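Local coordinates for protein DNA helicase RecQ (Deinococcus radiodurans, PDB 4Q48) that probably couples ATP hydrolysis to the unwinding of duplex DNA by translocating in the 3'-5' direction, at residues P159-Q162 / Q163-V166; K468-R471 / S472-R475. All coordinates share one frame; numbering follows the deposited sequence.

Interaction 1. Residues P159-Q162 / Q163-V166; sequences PEYQ and QLSV
Leu164 lies beside Tyr161, three residues back, and the two side chains point the same way. Followed outward, Leu164 first passes the backbone oxygen of Tyr161. Its CB is 3.5 Å from Tyr161 O, and its CG is about as near to the same oxygen. CG is anti to Leu164's own carbonyl carbon (chi1 -69°), which sends the branch back along the tyrosine. At the tip, CD1 lies over one face of the Tyr161 ring, 4.2 Å from the ring centroid and 15° off the ring normal. This is a CH-pi contact, displaced slightly toward the CD2 and CE2 side of the ring.

The backbone makes a short 3-10 turn, with i to i+3 bonds. Gln163 N donates to Glu160 O at 2.8 Å with an N-H...O angle of 160°. The next bond, Leu164 N to Tyr161 O, is weak at 3.4 Å. A further weak bond runs from Ser165 OG to Gln162 O at 3.0 Å. The CB and CG of Gln163 lie alongside the carbonyl oxygen of Glu160, CG 3.4 Å from Glu160 O.

The turn belongs to the first, nucleotide-binding helicase domain. Leu164 and Tyr161 both pack on Ile144 of its central sheet, and the Tyr161 hydroxyl is hydrogen-bonded to Asp145 O. The side chain of Lys52, an ADP-binding residue whose ligand is absent here, is about 10 Å from that of Tyr161. Two of the turn's three bonds are weak, so the buried Tyr161-Leu164 pair and the hydroxyl bond probably carry much of its fit to the sheet.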
ATOM      1  N   PRO A 159       0.986  13.794 -13.789  1.00 84.03           N
ATOM      2  CA  PRO A 159       0.139  14.069 -14.957  1.00 83.44           C
ATOM      3  C   PRO A 159       0.597  13.231 -16.150  1.00 79.78           C
ATOM      4  O   PRO A 159      -0.216  12.845 -16.995  1.00 75.65           O
ATOM      5  CB  PRO A 159       0.343  15.573 -15.202  1.00 75.78           C
ATOM      6  CG  PRO A 159       1.018  16.092 -13.959  1.00 77.61           C
ATOM      7  CD  PRO A 159       1.829  14.943 -13.438  1.00 80.13           C
ATOM      8  N   GLU A 160       1.899  12.934 -16.166  1.00 84.02           N
ATOM      9  CA  GLU A 160       2.510  12.051 -17.150  1.00 80.58           C
ATOM     10  C   GLU A 160       1.807  10.710 -17.089  1.00 76.77           C
ATOM     11  O   GLU A 160       1.260  10.230 -18.081  1.00 78.94           O
ATOM     12  CB  GLU A 160       4.005  11.847 -16.858  1.00 80.48           C
ATOM     13  CG  GLU A 160       4.813  13.097 -16.509  1.00 82.44           C
ATOM     14  CD  GLU A 160       6.207  12.762 -15.954  1.00 86.53           C
ATOM     15  OE1 GLU A 160       7.208  12.893 -16.706  1.00 76.27           O
ATOM     16  OE2 GLU A 160       6.290  12.329 -14.775  1.00 84.35           O
ATOM     17  N   TYR A 161       1.821  10.117 -15.901  1.00 71.66           N
ATOM     18  CA  TYR A 161       1.395   8.739 -15.729  1.00 68.30           C
ATOM     19  C   TYR A 161      -0.008   8.389 -16.234  1.00 69.81           C
ATOM     20  O   TYR A 161      -0.223   7.255 -16.645  1.00 67.20           O
ATOM     21  CB  TYR A 161       1.550   8.324 -14.257  1.00 67.05           C
ATOM     22  CG  TYR A 161       2.787   7.470 -14.084  1.00 67.51           C
ATOM     23  CD1 TYR A 161       4.053   7.981 -14.350  1.00 67.03           C
ATOM     24  CD2 TYR A 161       2.679   6.114 -13.761  1.00 63.58           C
ATOM     25  CE1 TYR A 161       5.185   7.178 -14.243  1.00 62.96           C
ATOM     26  CE2 TYR A 161       3.800   5.304 -13.656  1.00 63.52           C
ATOM     27  CZ  TYR A 161       5.058   5.837 -13.905  1.00 66.84           C
ATOM     28  OH  TYR A 161       6.183   5.026 -13.803  1.00 61.04           O
ATOM     29  N   GLN A 162      -0.951   9.325 -16.277  1.00 68.97           N
ATOM     30  CA  GLN A 162      -2.275   8.906 -16.718  1.00 70.12           C
ATOM     31  C   GLN A 162      -2.399   9.019 -18.228  1.00 74.50           C
ATOM     32  O   GLN A 162      -3.481   8.815 -18.774  1.00 79.54           O
ATOM     33  CB  GLN A 162      -3.383   9.752 -16.093  1.00 73.30           C
ATOM     34  CG  GLN A 162      -3.142  11.247 -16.195  1.00 81.82           C
ATOM     35  CD  GLN A 162      -4.223  12.048 -15.506  1.00 78.27           C
ATOM     36  OE1 GLN A 162      -5.190  11.486 -14.987  1.00 75.82           O
ATOM     37  NE2 GLN A 162      -4.089  13.369 -15.529  1.00 74.58           N
ATOM     38  N   GLN A 163      -1.299   9.334 -18.903  1.00 69.90           N
ATOM     39  CA  GLN A 163      -1.262   9.283 -20.360  1.00 68.96           C
ATOM     40  C   GLN A 163      -0.835   7.914 -20.903  1.00 69.63           C
ATOM     41  O   GLN A 163      -1.024   7.618 -22.091  1.00 68.19           O
ATOM     42  CB  GLN A 163      -0.343  10.359 -20.902  1.00 70.79           C
ATOM     43  CG  GLN A 163      -0.729  11.742 -20.458  1.00 75.22           C
ATOM     44  CD  GLN A 163       0.033  12.802 -21.213  1.00 79.50           C
ATOM     45  OE1 GLN A 163       0.422  12.596 -22.369  1.00 72.57           O
ATOM     46  NE2 GLN A 163       0.290  13.934 -20.554  1.00 80.73           N
ATOM     47  N   LEU A 164      -0.286   7.075 -20.025  1.00 62.58           N
ATOM     48  CA  LEU A 164       0.172   5.734 -20.388  1.00 57.84           C
ATOM     49  C   LEU A 164      -0.977   4.858 -20.850  1.00 61.35           C
ATOM     50  O   LEU A 164      -0.793   3.660 -21.104  1.00 61.27           O
ATOM     51  CB  LEU A 164       0.861   5.068 -19.198  1.00 57.92           C
ATOM     52  CG  LEU A 164       2.201   5.690 -18.808  1.00 57.09           C
ATOM     53  CD1 LEU A 164       2.805   4.945 -17.653  1.00 48.59           C
ATOM     54  CD2 LEU A 164       3.168   5.775 -19.992  1.00 58.17           C
ATOM     55  N   SER A 165      -2.165   5.459 -20.920  1.00 64.00           N
ATOM     56  CA  SER A 165      -3.257   4.991 -21.763  1.00 65.39           C
ATOM     57  C   SER A 165      -2.715   4.428 -23.060  1.00 61.24           C
ATOM     58  O   SER A 165      -3.154   3.383 -23.539  1.00 65.69           O
ATOM     59  CB  SER A 165      -4.226   6.132 -22.081  1.00 61.65           C
ATOM     60  OG  SER A 165      -4.441   6.970 -20.959  1.00 65.94           O
ATOM     61  N   VAL A 166      -1.741   5.152 -23.602  1.00 57.31           N
ATOM     62  CA  VAL A 166      -1.266   4.992 -24.966  1.00 60.43           C
ATOM     63  C   VAL A 166      -0.532   3.671 -25.252  1.00 55.11           C
ATOM     64  O   VAL A 166      -0.509   3.225 -26.386  1.00 55.35           O
ATOM     65  CB  VAL A 166      -0.336   6.187 -25.335  1.00 60.20           C
ATOM     66  CG1 VAL A 166       1.102   5.903 -24.929  1.00 58.77           C
ATOM     67  CG2 VAL A 166      -0.410   6.510 -26.810  1.00 53.90           C
TER

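Interaction 2. Residues K468-R471 / S472-R475; sequences KLWR and SVLR
The backbone of 468-475 is regular alpha helix, and each residue from Ser472 to Arg475 donates its N-H to the carbonyl four residues back. Val473 N to Leu469 O and Leu474 N to Trp470 O are both short, at 2.7 Å. The first and last bonds, Ser472 N to Lys468 O and Arg475 N to Arg471 O, are less straight.

Among the side chains, Leu469 CD2 meets Val473 CG2 at 4.0 Å, and the two chains cross at a slant. Val473 CB also approaches Trp470 CE3, at 4.3 Å. Leu474 rests on the preceding turn, with CD1 3.6 Å from Trp470 O, and packs on Ala420 of helix 414-426. An alanine here would probably lose the CG and CD1 contact with the Trp470 carbonyl and leave a gap against Ala420. Arg475 bends at chi3 (-58°), which turns its guanidinium back along the helix. Arg471 O lies 3.6 Å above the plane of the Arg475 guanidinium, toward its rim. The Arg471 side chain bends too, and its NE stays 5.2 Å from Arg475 NH1, so these like charges do not touch.

This is the helix 467-479 of the RQC domain, a winged-helix domain. Trp470 and Val473 also pack on helix 414-426. Trp470 reaches Leu440 of helix 433-441, which Arg471 touches as well, and Trp470 NE1 is hydrogen-bonded to Gly462 O in the preceding loop.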
ATOM      1  N   LYS A 468     -28.888   7.094  15.253  1.00 49.03           N
ATOM      2  CA  LYS A 468     -27.447   7.236  15.477  1.00 51.42           C
ATOM      3  C   LYS A 468     -26.683   5.915  15.289  1.00 48.40           C
ATOM      4  O   LYS A 468     -25.563   5.894  14.770  1.00 46.85           O
ATOM      5  CB  LYS A 468     -27.176   7.831  16.878  1.00 55.69           C
ATOM      6  CG  LYS A 468     -27.260   6.857  18.066  1.00 56.41           C
ATOM      7  CD  LYS A 468     -26.942   7.531  19.406  1.00 54.55           C
ATOM      8  CE  LYS A 468     -25.497   7.262  19.837  1.00 62.06           C
ATOM      9  NZ  LYS A 468     -25.160   7.772  21.217  1.00 53.55           N
ATOM     10  N   LEU A 469     -27.301   4.822  15.697  1.00 42.76           N
ATOM     11  CA  LEU A 469     -26.678   3.518  15.613  1.00 42.68           C
ATOM     12  C   LEU A 469     -26.500   3.051  14.162  1.00 48.13           C
ATOM     13  O   LEU A 469     -25.469   2.456  13.797  1.00 43.20           O
ATOM     14  CB  LEU A 469     -27.536   2.511  16.358  1.00 40.72           C
ATOM     15  CG  LEU A 469     -26.953   1.121  16.424  1.00 38.35           C
ATOM     16  CD1 LEU A 469     -27.018   0.644  17.841  1.00 46.57           C
ATOM     17  CD2 LEU A 469     -27.738   0.219  15.500  1.00 45.06           C
ATOM     18  N   TRP A 470     -27.518   3.307  13.343  1.00 40.53           N
ATOM     19  CA  TRP A 470     -27.488   2.862  11.976  1.00 34.51           C
ATOM     20  C   TRP A 470     -26.406   3.570  11.229  1.00 36.87           C
ATOM     21  O   TRP A 470     -25.664   2.934  10.488  1.00 36.62           O
ATOM     22  CB  TRP A 470     -28.833   3.082  11.306  1.00 36.59           C
ATOM     23  CG  TRP A 470     -29.816   2.084  11.750  1.00 34.21           C
ATOM     24  CD1 TRP A 470     -30.989   2.318  12.415  1.00 38.51           C
ATOM     25  CD2 TRP A 470     -29.718   0.673  11.588  1.00 32.19           C
ATOM     26  NE1 TRP A 470     -31.624   1.129  12.684  1.00 39.33           N
ATOM     27  CE2 TRP A 470     -30.862   0.102  12.182  1.00 41.32           C
ATOM     28  CE3 TRP A 470     -28.775  -0.170  11.001  1.00 34.90           C
ATOM     29  CZ2 TRP A 470     -31.088  -1.284  12.199  1.00 43.22           C
ATOM     30  CZ3 TRP A 470     -28.996  -1.552  11.026  1.00 35.22           C
ATOM     31  CH2 TRP A 470     -30.140  -2.091  11.618  1.00 33.38           C
ATOM     32  N   ARG A 471     -26.293   4.875  11.448  1.00 40.27           N
ATOM     33  CA  ARG A 471     -25.309   5.674  10.732  1.00 36.95           C
ATOM     34  C   ARG A 471     -23.940   5.149  11.100  1.00 40.72           C
ATOM     35  O   ARG A 471     -23.020   5.094  10.257  1.00 43.48           O
ATOM     36  CB  ARG A 471     -25.430   7.157  11.074  1.00 35.85           C
ATOM     37  CG  ARG A 471     -26.641   7.854  10.473  1.00 36.12           C
ATOM     38  CD  ARG A 471     -26.741   7.679   8.956  1.00 40.86           C
ATOM     39  NE  ARG A 471     -25.855   8.571   8.219  1.00 46.19           N
ATOM     40  CZ  ARG A 471     -26.187   9.808   7.855  1.00 46.35           C
ATOM     41  NH1 ARG A 471     -27.387  10.291   8.181  1.00 45.33           N
ATOM     42  NH2 ARG A 471     -25.319  10.562   7.171  1.00 42.34           N
ATOM     43  N   SER A 472     -23.827   4.758  12.367  1.00 39.61           N
ATOM     44  CA  SER A 472     -22.621   4.153  12.913  1.00 37.74           C
ATOM     45  C   SER A 472     -22.321   2.790  12.265  1.00 38.20           C
ATOM     46  O   SER A 472     -21.213   2.571  11.743  1.00 33.99           O
ATOM     47  CB  SER A 472     -22.758   4.007  14.428  1.00 34.24           C
ATOM     48  OG  SER A 472     -21.825   3.060  14.920  1.00 36.46           O
ATOM     49  N   VAL A 473     -23.318   1.899  12.269  1.00 36.91           N
ATOM     50  CA  VAL A 473     -23.195   0.592  11.632  1.00 30.88           C
ATOM     51  C   VAL A 473     -22.774   0.799  10.185  1.00 33.77           C
ATOM     52  O   VAL A 473     -21.863   0.113   9.688  1.00 31.72           O
ATOM     53  CB  VAL A 473     -24.521  -0.216  11.667  1.00 30.45           C
ATOM     54  CG1 VAL A 473     -24.514  -1.294  10.618  1.00 34.19           C
ATOM     55  CG2 VAL A 473     -24.770  -0.833  13.031  1.00 31.48           C
ATOM     56  N   LEU A 474     -23.406   1.770   9.518  1.00 32.65           N
ATOM     57  CA  LEU A 474     -23.083   2.039   8.119  1.00 30.34           C
ATOM     58  C   LEU A 474     -21.656   2.516   7.911  1.00 33.35           C
ATOM     59  O   LEU A 474     -21.008   2.049   6.985  1.00 35.73           O
ATOM     60  CB  LEU A 474     -24.065   3.044   7.505  1.00 30.49           C
ATOM     61  CG  LEU A 474     -25.520   2.535   7.380  1.00 33.63           C
ATOM     62  CD1 LEU A 474     -26.484   3.682   7.090  1.00 35.58           C
ATOM     63  CD2 LEU A 474     -25.677   1.399   6.335  1.00 28.15           C
ATOM     64  N   ARG A 475     -21.136   3.381   8.781  1.00 34.35           N
ATOM     65  CA  ARG A 475     -19.766   3.845   8.610  1.00 29.00           C
ATOM     66  C   ARG A 475     -18.849   2.680   8.756  1.00 30.59           C
ATOM     67  O   ARG A 475     -17.862   2.528   8.031  1.00 33.44           O
ATOM     68  CB  ARG A 475     -19.418   4.942   9.610  1.00 33.86           C
ATOM     69  CG  ARG A 475     -19.976   6.305   9.213  1.00 47.45           C
ATOM     70  CD  ARG A 475     -19.438   7.437  10.075  1.00 47.20           C
ATOM     71  NE  ARG A 475     -19.728   7.210  11.486  1.00 53.26           N
ATOM     72  CZ  ARG A 475     -20.854   7.606  12.080  1.00 45.02           C
ATOM     73  NH1 ARG A 475     -21.763   8.266  11.370  1.00 45.64           N
ATOM     74  NH2 ARG A 475     -21.056   7.365  13.377  1.00 33.50           N
TER

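In the fold
This chain is the catalytic core of a longer RecQ: two helicase domains, a zinc-binding region and the RQC domain. From the N terminus, interaction 1 comes after strand 139-145, where the turn begun at 159-162 leads into helix 165-170. It joins that helix to the parallel sheet of the first helicase domain. The chain then passes through the second helicase domain and the zinc-binding region, with its four cysteines round the zinc, before interaction 2 in the RQC domain. There helix 467-479 meets helices 414-426 and 433-441. Both contacts are local and close no long loop. They follow in series, neither nesting nor crossing. The two lie in different domains, with centres 39 Å apart.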